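Local coordinates for protein 6-phospho-alpha-glucosidase (Merdibacter massiliensis, PDB 6VC6) that probably hydrolyses 6-phospho-alpha-glucosides to release glucose 6-phosphate, as a family 4 glycosidase that uses NAD and a manganese ion, at residues 2-13 with 74-85. Numbering follows the deposited sequence.
With NAD (nicotinamide-adenine-dinucleotide), chain G.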
ATOM      1  N   LYS A   2      17.941 -20.393  13.915  1.00 60.03           N
ATOM      2  CA  LYS A   2      16.603 -20.499  13.346  1.00 61.08           C
ATOM      3  C   LYS A   2      16.516 -19.785  12.001  1.00 58.92           C
ATOM      4  O   LYS A   2      17.013 -18.669  11.847  1.00 62.01           O
ATOM      5  CB  LYS A   2      15.561 -19.932  14.313  1.00 61.99           C
ATOM      6  CG  LYS A   2      14.160 -20.490  14.116  1.00 63.52           C
ATOM      7  CD  LYS A   2      13.231 -19.464  13.491  1.00 64.27           C
ATOM      8  CE  LYS A   2      11.782 -19.926  13.546  1.00 65.17           C
ATOM      9  NZ  LYS A   2      11.546 -21.114  12.679  1.00 70.17           N
ATOM     10  N   LYS A   3      15.922 -20.432  11.002  1.00 56.38           N
ATOM     11  CA  LYS A   3      15.696 -19.831   9.698  1.00 54.24           C
ATOM     12  C   LYS A   3      14.219 -19.947   9.347  1.00 56.30           C
ATOM     13  O   LYS A   3      13.497 -20.788   9.887  1.00 56.69           O
ATOM     14  CB  LYS A   3      16.576 -20.485   8.625  1.00 54.66           C
ATOM     15  CG  LYS A   3      18.064 -20.302   8.889  1.00 58.12           C
ATOM     16  CD  LYS A   3      18.926 -20.980   7.838  1.00 63.74           C
ATOM     17  CE  LYS A   3      20.402 -20.699   8.078  1.00 72.73           C
ATOM     18  NZ  LYS A   3      20.631 -19.912   9.325  1.00 73.00           N
ATOM     19  N   TYR A   4      13.772 -19.087   8.435  1.00 50.14           N
ATOM     20  CA  TYR A   4      12.352 -18.873   8.203  1.00 54.17           C
ATOM     21  C   TYR A   4      11.948 -19.278   6.791  1.00 48.34           C
ATOM     22  O   TYR A   4      12.731 -19.171   5.843  1.00 48.68           O
ATOM     23  CB  TYR A   4      11.980 -17.405   8.444  1.00 46.88           C
ATOM     24  CG  TYR A   4      12.238 -16.948   9.861  1.00 49.18           C
ATOM     25  CD1 TYR A   4      11.271 -17.097  10.845  1.00 50.26           C
ATOM     26  CD2 TYR A   4      13.454 -16.378  10.217  1.00 48.50           C
ATOM     27  CE1 TYR A   4      11.503 -16.685  12.143  1.00 55.13           C
ATOM     28  CE2 TYR A   4      13.696 -15.963  11.513  1.00 53.46           C
ATOM     29  CZ  TYR A   4      12.717 -16.119  12.471  1.00 51.67           C
ATOM     30  OH  TYR A   4      12.950 -15.708  13.763  1.00 50.64           O
ATOM     31  N   ASN A   5      10.705 -19.741   6.669  1.00 43.90           N
ATOM     32  CA  ASN A   5      10.092 -20.056   5.386  1.00 46.33           C
ATOM     33  C   ASN A   5       9.171 -18.912   4.984  1.00 45.10           C
ATOM     34  O   ASN A   5       8.310 -18.498   5.767  1.00 42.03           O
ATOM     35  CB  ASN A   5       9.305 -21.366   5.460  1.00 49.18           C
ATOM     36  CG  ASN A   5      10.191 -22.564   5.746  1.00 53.62           C
ATOM     37  OD1 ASN A   5      11.400 -22.527   5.517  1.00 49.23           O
ATOM     38  ND2 ASN A   5       9.590 -23.636   6.249  1.00 51.03           N
ATOM     39  N   VAL A   6       9.354 -18.403   3.768  1.00 48.29           N
ATOM     40  CA  VAL A   6       8.639 -17.228   3.286  1.00 47.27           C
ATOM     41  C   VAL A   6       7.963 -17.566   1.966  1.00 48.33           C
ATOM     42  O   VAL A   6       8.528 -18.284   1.134  1.00 46.36           O
ATOM     43  CB  VAL A   6       9.589 -16.021   3.119  1.00 45.78           C
ATOM     44  CG1 VAL A   6       8.835 -14.802   2.603  1.00 42.48           C
ATOM     45  CG2 VAL A   6      10.285 -15.704   4.433  1.00 48.85           C
ATOM     46  N   CYS A   7       6.747 -17.056   1.778  1.00 43.82           N
ATOM     47  CA  CYS A   7       6.035 -17.173   0.514  1.00 45.27           C
ATOM     48  C   CYS A   7       5.564 -15.795   0.077  1.00 42.76           C
ATOM     49  O   CYS A   7       4.968 -15.060   0.871  1.00 41.75           O
ATOM     50  CB  CYS A   7       4.841 -18.126   0.623  1.00 43.56           C
ATOM     51  SG  CYS A   7       3.700 -18.031  -0.780  1.00 44.70           S
ATOM     52  N   ILE A   8       5.837 -15.448  -1.176  1.00 42.89           N
ATOM     53  CA  ILE A   8       5.385 -14.193  -1.763  1.00 39.80           C
ATOM     54  C   ILE A   8       4.147 -14.481  -2.600  1.00 40.21           C
ATOM     55  O   ILE A   8       4.211 -15.239  -3.576  1.00 40.41           O
ATOM     56  CB  ILE A   8       6.483 -13.535  -2.612  1.00 40.80           C
ATOM     57  CG1 ILE A   8       7.628 -13.044  -1.726  1.00 37.65           C
ATOM     58  CG2 ILE A   8       5.907 -12.384  -3.427  1.00 37.51           C
ATOM     59  CD1 ILE A   8       8.794 -12.468  -2.502  1.00 38.41           C
ATOM     60  N   VAL A   9       3.021 -13.889  -2.219  1.00 40.75           N
ATOM     61  CA  VAL A   9       1.791 -13.989  -2.996  1.00 34.41           C
ATOM     62  C   VAL A   9       1.790 -12.866  -4.022  1.00 40.20           C
ATOM     63  O   VAL A   9       1.810 -11.683  -3.661  1.00 40.16           O
ATOM     64  CB  VAL A   9       0.549 -13.921  -2.096  1.00 38.32           C
ATOM     65  CG1 VAL A   9      -0.706 -13.817  -2.947  1.00 37.62           C
ATOM     66  CG2 VAL A   9       0.484 -15.143  -1.193  1.00 42.75           C
ATOM     67  N   GLY A  10       1.765 -13.233  -5.298  1.00 43.56           N
ATOM     68  CA  GLY A  10       1.943 -12.268  -6.362  1.00 39.62           C
ATOM     69  C   GLY A  10       3.371 -12.283  -6.865  1.00 43.08           C
ATOM     70  O   GLY A  10       4.005 -11.232  -7.004  1.00 37.25           O
ATOM     71  N   GLY A  11       3.890 -13.484  -7.132  1.00 43.38           N
ATOM     72  CA  GLY A  11       5.264 -13.628  -7.579  1.00 42.60           C
ATOM     73  C   GLY A  11       5.545 -12.998  -8.927  1.00 45.79           C
ATOM     74  O   GLY A  11       6.706 -12.713  -9.238  1.00 50.65           O
ATOM     75  N   GLY A  12       4.511 -12.778  -9.735  1.00 42.08           N
ATOM     76  CA  GLY A  12       4.662 -12.114 -11.011  1.00 45.47           C
ATOM     77  C   GLY A  12       4.647 -10.605 -10.958  1.00 44.31           C
ATOM     78  O   GLY A  12       4.624  -9.957 -12.006  1.00 42.05           O
ATOM     79  N   SER A  13       4.659 -10.022  -9.762  1.00 40.94           N
ATOM     80  CA  SER A  13       4.615  -8.574  -9.631  1.00 39.72           C
ATOM     81  C   SER A  13       5.933  -7.947 -10.068  1.00 42.01           C
ATOM     82  O   SER A  13       6.998  -8.567  -9.999  1.00 39.16           O
ATOM     83  CB  SER A  13       4.305  -8.179  -8.188  1.00 44.52           C
ATOM     84  OG  SER A  13       4.799  -6.882  -7.898  1.00 48.80           O
ATOM     85  N   ALA A  74       2.608 -23.683  -1.919  1.00 49.57           N
ATOM     86  CA  ALA A  74       3.042 -22.351  -1.513  1.00 47.06           C
ATOM     87  C   ALA A  74       2.852 -22.109  -0.020  1.00 42.74           C
ATOM     88  O   ALA A  74       3.734 -21.540   0.632  1.00 42.59           O
ATOM     89  CB  ALA A  74       2.290 -21.291  -2.318  1.00 42.36           C
ATOM     90  N   TYR A  75       1.722 -22.538   0.539  1.00 40.89           N
ATOM     91  CA  TYR A  75       1.305 -22.107   1.867  1.00 44.64           C
ATOM     92  C   TYR A  75       1.584 -23.127   2.964  1.00 43.17           C
ATOM     93  O   TYR A  75       1.303 -22.845   4.133  1.00 45.83           O
ATOM     94  CB  TYR A  75      -0.189 -21.767   1.856  1.00 42.68           C
ATOM     95  CG  TYR A  75      -0.575 -20.737   0.817  1.00 42.82           C
ATOM     96  CD1 TYR A  75       0.294 -19.711   0.470  1.00 43.78           C
ATOM     97  CD2 TYR A  75      -1.810 -20.792   0.183  1.00 37.73           C
ATOM     98  CE1 TYR A  75      -0.054 -18.769  -0.479  1.00 42.48           C
ATOM     99  CE2 TYR A  75      -2.168 -19.853  -0.767  1.00 41.99           C
ATOM    100  CZ  TYR A  75      -1.286 -18.845  -1.094  1.00 43.98           C
ATOM    101  OH  TYR A  75      -1.637 -17.908  -2.039  1.00 43.30           O
ATOM    102  N   LYS A  76       2.127 -24.294   2.632  1.00 43.71           N
ATOM    103  CA  LYS A  76       2.355 -25.323   3.638  1.00 48.79           C
ATOM    104  C   LYS A  76       3.628 -25.031   4.423  1.00 46.50           C
ATOM    105  O   LYS A  76       4.692 -24.801   3.837  1.00 44.70           O
ATOM    106  CB  LYS A  76       2.439 -26.702   2.983  1.00 44.13           C
ATOM    107  CG  LYS A  76       1.113 -27.443   2.949  1.00 54.16           C
ATOM    108  CD  LYS A  76       1.315 -28.948   2.988  1.00 56.78           C
ATOM    109  CE  LYS A  76       1.469 -29.519   1.589  1.00 65.52           C
ATOM    110  NZ  LYS A  76       0.170 -29.550   0.861  1.00 71.24           N
ATOM    111  N   ASP A  77       3.511 -25.039   5.752  1.00 48.80           N
ATOM    112  CA  ASP A  77       4.640 -24.858   6.666  1.00 50.59           C
ATOM    113  C   ASP A  77       5.379 -23.548   6.382  1.00 52.68           C
ATOM    114  O   ASP A  77       6.576 -23.523   6.089  1.00 51.06           O
ATOM    115  CB  ASP A  77       5.591 -26.059   6.600  1.00 54.12           C
ATOM    116  CG  ASP A  77       6.607 -26.062   7.726  1.00 71.65           C
ATOM    117  OD1 ASP A  77       7.815 -25.932   7.439  1.00 77.58           O
ATOM    118  OD2 ASP A  77       6.199 -26.195   8.898  1.00 76.35           O
HETATM  119  N   MSE A  78       4.636 -22.451   6.473  1.00 47.62           N
HETATM  120  CA  MSE A  78       5.202 -21.130   6.235  1.00 44.12           C
HETATM  121  C   MSE A  78       5.217 -20.293   7.509  1.00 44.72           C
HETATM  122  O   MSE A  78       4.298 -20.371   8.325  1.00 41.45           O
HETATM  123  CB  MSE A  78       4.423 -20.401   5.139  1.00 49.34           C
HETATM  124  CG  MSE A  78       4.670 -20.942   3.740  1.00 43.45           C
HETATM  125 SE   MSE A  78       6.443 -20.497   3.064  1.00 57.18          SE
HETATM  126  CE  MSE A  78       6.900 -22.212   2.258  1.00 52.57           C
ATOM    127  N   ASP A  79       6.272 -19.498   7.677  1.00 40.60           N
ATOM    128  CA  ASP A  79       6.360 -18.574   8.801  1.00 45.35           C
ATOM    129  C   ASP A  79       5.860 -17.183   8.437  1.00 44.77           C
ATOM    130  O   ASP A  79       5.247 -16.507   9.269  1.00 41.06           O
ATOM    131  CB  ASP A  79       7.803 -18.488   9.305  1.00 45.12           C
ATOM    132  CG  ASP A  79       8.315 -19.809   9.846  1.00 49.57           C
ATOM    133  OD1 ASP A  79       7.693 -20.349  10.786  1.00 54.11           O
ATOM    134  OD2 ASP A  79       9.339 -20.305   9.331  1.00 44.52           O
ATOM    135  N   PHE A  80       6.107 -16.746   7.204  1.00 40.06           N
ATOM    136  CA  PHE A  80       5.712 -15.421   6.752  1.00 42.39           C
ATOM    137  C   PHE A  80       5.135 -15.511   5.349  1.00 40.72           C
ATOM    138  O   PHE A  80       5.648 -16.247   4.502  1.00 42.26           O
ATOM    139  CB  PHE A  80       6.899 -14.449   6.758  1.00 40.34           C
ATOM    140  CG  PHE A  80       7.291 -13.977   8.127  1.00 43.65           C
ATOM    141  CD1 PHE A  80       6.643 -12.904   8.715  1.00 39.43           C
ATOM    142  CD2 PHE A  80       8.308 -14.605   8.825  1.00 41.68           C
ATOM    143  CE1 PHE A  80       7.002 -12.466   9.975  1.00 39.57           C
ATOM    144  CE2 PHE A  80       8.672 -14.171  10.086  1.00 43.80           C
ATOM    145  CZ  PHE A  80       8.017 -13.100  10.660  1.00 41.01           C
ATOM    146  N   ILE A  81       4.066 -14.754   5.111  1.00 40.54           N
ATOM    147  CA  ILE A  81       3.455 -14.631   3.793  1.00 38.21           C
ATOM    148  C   ILE A  81       3.509 -13.163   3.394  1.00 37.80           C
ATOM    149  O   ILE A  81       2.891 -12.314   4.050  1.00 40.58           O
ATOM    150  CB  ILE A  81       2.009 -15.150   3.774  1.00 41.22           C
ATOM    151  CG1 ILE A  81       1.941 -16.577   4.322  1.00 42.04           C
ATOM    152  CG2 ILE A  81       1.444 -15.090   2.364  1.00 45.06           C
ATOM    153  CD1 ILE A  81       2.634 -17.600   3.451  1.00 46.15           C
ATOM    154  N   PHE A  82       4.251 -12.865   2.330  1.00 36.07           N
ATOM    155  CA  PHE A  82       4.342 -11.515   1.782  1.00 34.88           C
ATOM    156  C   PHE A  82       3.330 -11.404   0.647  1.00 41.54           C
ATOM    157  O   PHE A  82       3.483 -12.051  -0.393  1.00 40.41           O
ATOM    158  CB  PHE A  82       5.756 -11.213   1.282  1.00 38.39           C
ATOM    159  CG  PHE A  82       6.786 -11.078   2.375  1.00 40.55           C
ATOM    160  CD1 PHE A  82       6.451 -11.258   3.708  1.00 40.70           C
ATOM    161  CD2 PHE A  82       8.100 -10.768   2.060  1.00 44.79           C
ATOM    162  CE1 PHE A  82       7.405 -11.136   4.703  1.00 42.72           C
ATOM    163  CE2 PHE A  82       9.059 -10.643   3.049  1.00 40.59           C
ATOM    164  CZ  PHE A  82       8.709 -10.827   4.373  1.00 40.61           C
HETATM  165  N   MSE A  83       2.301 -10.587   0.842  1.00 35.89           N
HETATM  166  CA  MSE A  83       1.245 -10.454  -0.157  1.00 43.17           C
HETATM  167  C   MSE A  83       1.356  -9.146  -0.937  1.00 39.89           C
HETATM  168  O   MSE A  83       1.322  -8.062  -0.355  1.00 40.06           O
HETATM  169  CB  MSE A  83      -0.131 -10.551   0.507  1.00 37.99           C
HETATM  170  CG  MSE A  83      -0.240 -11.652   1.546  1.00 41.71           C
HETATM  171 SE   MSE A  83      -2.081 -12.222   1.842  0.70 48.42          SE
HETATM  172  CE  MSE A  83      -2.377 -13.156   0.162  1.00 48.57           C
ATOM    173  N   GLN A  84       1.485  -9.255  -2.257  1.00 40.47           N
ATOM    174  CA  GLN A  84       1.567  -8.091  -3.136  1.00 42.27           C
ATOM    175  C   GLN A  84       0.841  -8.377  -4.450  1.00 41.87           C
ATOM    176  O   GLN A  84       1.358  -8.140  -5.543  1.00 35.99           O
ATOM    177  CB  GLN A  84       3.020  -7.684  -3.378  1.00 41.82           C
ATOM    178  CG  GLN A  84       3.916  -8.786  -3.925  1.00 43.48           C
ATOM    179  CD  GLN A  84       5.289  -8.273  -4.313  1.00 46.05           C
ATOM    180  OE1 GLN A  84       6.079  -8.981  -4.939  1.00 46.41           O
ATOM    181  NE2 GLN A  84       5.581  -7.031  -3.940  1.00 42.43           N
HETATM  182  N   MSE A  85      -0.385  -8.865  -4.343  1.00 41.49           N
HETATM  183  CA  MSE A  85      -1.231  -9.111  -5.495  1.00 41.44           C
HETATM  184  C   MSE A  85      -1.843  -7.837  -6.012  1.00 43.00           C
HETATM  185  O   MSE A  85      -1.945  -6.888  -5.249  1.00 40.16           O
HETATM  186  CB  MSE A  85      -2.353 -10.094  -5.163  1.00 38.87           C
HETATM  187  CG  MSE A  85      -3.463  -9.496  -4.298  1.00 44.72           C
HETATM  188 SE   MSE A  85      -5.157 -10.490  -4.266  1.00 54.01          SE
HETATM  189  CE  MSE A  85      -4.414 -12.200  -3.732  1.00 55.27           C
TER
HETATM  190  PA  NAD G 503       1.515  -6.147 -10.957  1.00 40.71           P
HETATM  191  O1A NAD G 503       2.858  -5.920 -11.609  1.00 40.30           O
HETATM  192  O2A NAD G 503       0.282  -6.321 -11.811  1.00 43.12           O
HETATM  193  O5B NAD G 503       1.629  -7.421  -9.983  1.00 43.04           O
HETATM  194  C5B NAD G 503       0.458  -8.066  -9.495  1.00 41.79           C
HETATM  195  C4B NAD G 503       0.678  -9.569  -9.478  1.00 40.45           C
HETATM  196  O4B NAD G 503      -0.274 -10.191  -8.613  1.00 41.15           O
HETATM  197  C3B NAD G 503       0.482 -10.153 -10.868  1.00 40.41           C
HETATM  198  O3B NAD G 503       1.611 -10.960 -11.210  1.00 40.36           O
HETATM  199  C2B NAD G 503      -0.750 -11.026 -10.761  1.00 39.24           C
HETATM  200  O2B NAD G 503      -0.587 -12.226 -11.522  1.00 43.08           O
HETATM  201  C1B NAD G 503      -0.836 -11.325  -9.275  1.00 38.24           C
HETATM  202  N9A NAD G 503      -2.233 -11.570  -8.841  1.00 37.31           N
HETATM  203  C8A NAD G 503      -3.330 -10.883  -9.211  1.00 43.58           C
HETATM  204  N7A NAD G 503      -4.444 -11.392  -8.623  1.00 42.42           N
HETATM  205  C5A NAD G 503      -4.059 -12.432  -7.861  1.00 39.88           C
HETATM  206  C6A NAD G 503      -4.722 -13.417  -6.971  1.00 40.55           C
HETATM  207  N6A NAD G 503      -6.062 -13.391  -6.771  1.00 40.85           N
HETATM  208  N1A NAD G 503      -3.944 -14.342  -6.366  1.00 42.71           N
HETATM  209  C2A NAD G 503      -2.611 -14.382  -6.553  1.00 42.51           C
HETATM  210  N3A NAD G 503      -1.946 -13.523  -7.345  1.00 43.05           N
HETATM  211  C4A NAD G 503      -2.603 -12.547  -8.014  1.00 38.87           C
HETATM  212  O3  NAD G 503       1.232  -4.964  -9.902  1.00 40.65           O
HETATM  213  PN  NAD G 503       2.408  -4.089  -9.242  1.00 40.40           P
HETATM  214  O1N NAD G 503       2.429  -2.737  -9.914  1.00 36.68           O
HETATM  215  O2N NAD G 503       3.667  -4.919  -9.146  1.00 35.23           O
HETATM  216  O5D NAD G 503       1.810  -3.904  -7.762  1.00 37.98           O
HETATM  217  C5D NAD G 503       1.911  -4.961  -6.810  1.00 37.33           C
HETATM  218  C4D NAD G 503       0.989  -4.644  -5.643  1.00 40.68           C
HETATM  219  O4D NAD G 503       1.719  -3.981  -4.608  1.00 39.64           O
HETATM  220  C3D NAD G 503      -0.121  -3.700  -6.081  1.00 39.39           C
HETATM  221  O3D NAD G 503      -1.370  -4.190  -5.589  1.00 39.87           O
HETATM  222  C2D NAD G 503       0.191  -2.393  -5.389  1.00 36.49           C
HETATM  223  O2D NAD G 503      -1.003  -1.695  -5.036  1.00 38.34           O
HETATM  224  C1D NAD G 503       0.944  -2.869  -4.161  1.00 39.43           C
HETATM  225  N1N NAD G 503       1.766  -1.819  -3.565  1.00 38.32           N
HETATM  226  C2N NAD G 503       1.408  -1.388  -2.354  1.00 39.57           C
HETATM  227  C3N NAD G 503       2.124  -0.398  -1.706  1.00 42.64           C
HETATM  228  C7N NAD G 503       1.674   0.050  -0.348  1.00 41.80           C
HETATM  229  O7N NAD G 503       2.137   1.071   0.131  1.00 39.00           O
HETATM  230  N7N NAD G 503       0.764  -0.682   0.294  1.00 37.90           N
HETATM  231  C4N NAD G 503       3.242   0.145  -2.325  1.00 42.72           C
HETATM  232  C5N NAD G 503       3.595  -0.316  -3.589  1.00 41.64           C
HETATM  233  C6N NAD G 503       2.836  -1.316  -4.193  1.00 38.14           C
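Asp79 reaches back with OD2 to take the backbone N-H of Asn5, 3.0 Å and almost straight at 171°, through the anti lone pair of that oxygen. In return Asn5 O is gripped by two donors, Asp79 N and Phe80 N, while Asn5 ND2 lies 3.0 Å from Asp77 O in a hydrogen bond close to its own amide plane. With an alanine in place of Asp79, the N-H of Asn5 is likely to lose its acceptor. From here strands 4-9 and 80-83 run parallel as neighbouring central strands of a Rossmann-type fold, bonded Cys7 N to Phe80 O, Phe82 N to Cys7 O, Val9 N to Phe82 O and Gln84 N to Val9 O. Val6 CG1, anti to its own N (chi1 179°), sits squarely over the Phe82 ring, 4.1 Å from its centroid. On the side of the sheet that carries Cys7 and Val9, Cys7 SG meets the edge of the Tyr75 ring, 3.8 Å from CE1, and Val9 CG1 touches Met83 CE. The type I turn from Gly10 to Ser13 brings Ser13 OG to O2N of NAD, a 2.6 Å hydrogen bond, whereas Met85 O, just past strand 80-83, accepts from O3D of NAD. Behind them, Thr16 OG1 holds Gln84 OE1, and helices 16-25 and 318-331 pack on Phe82.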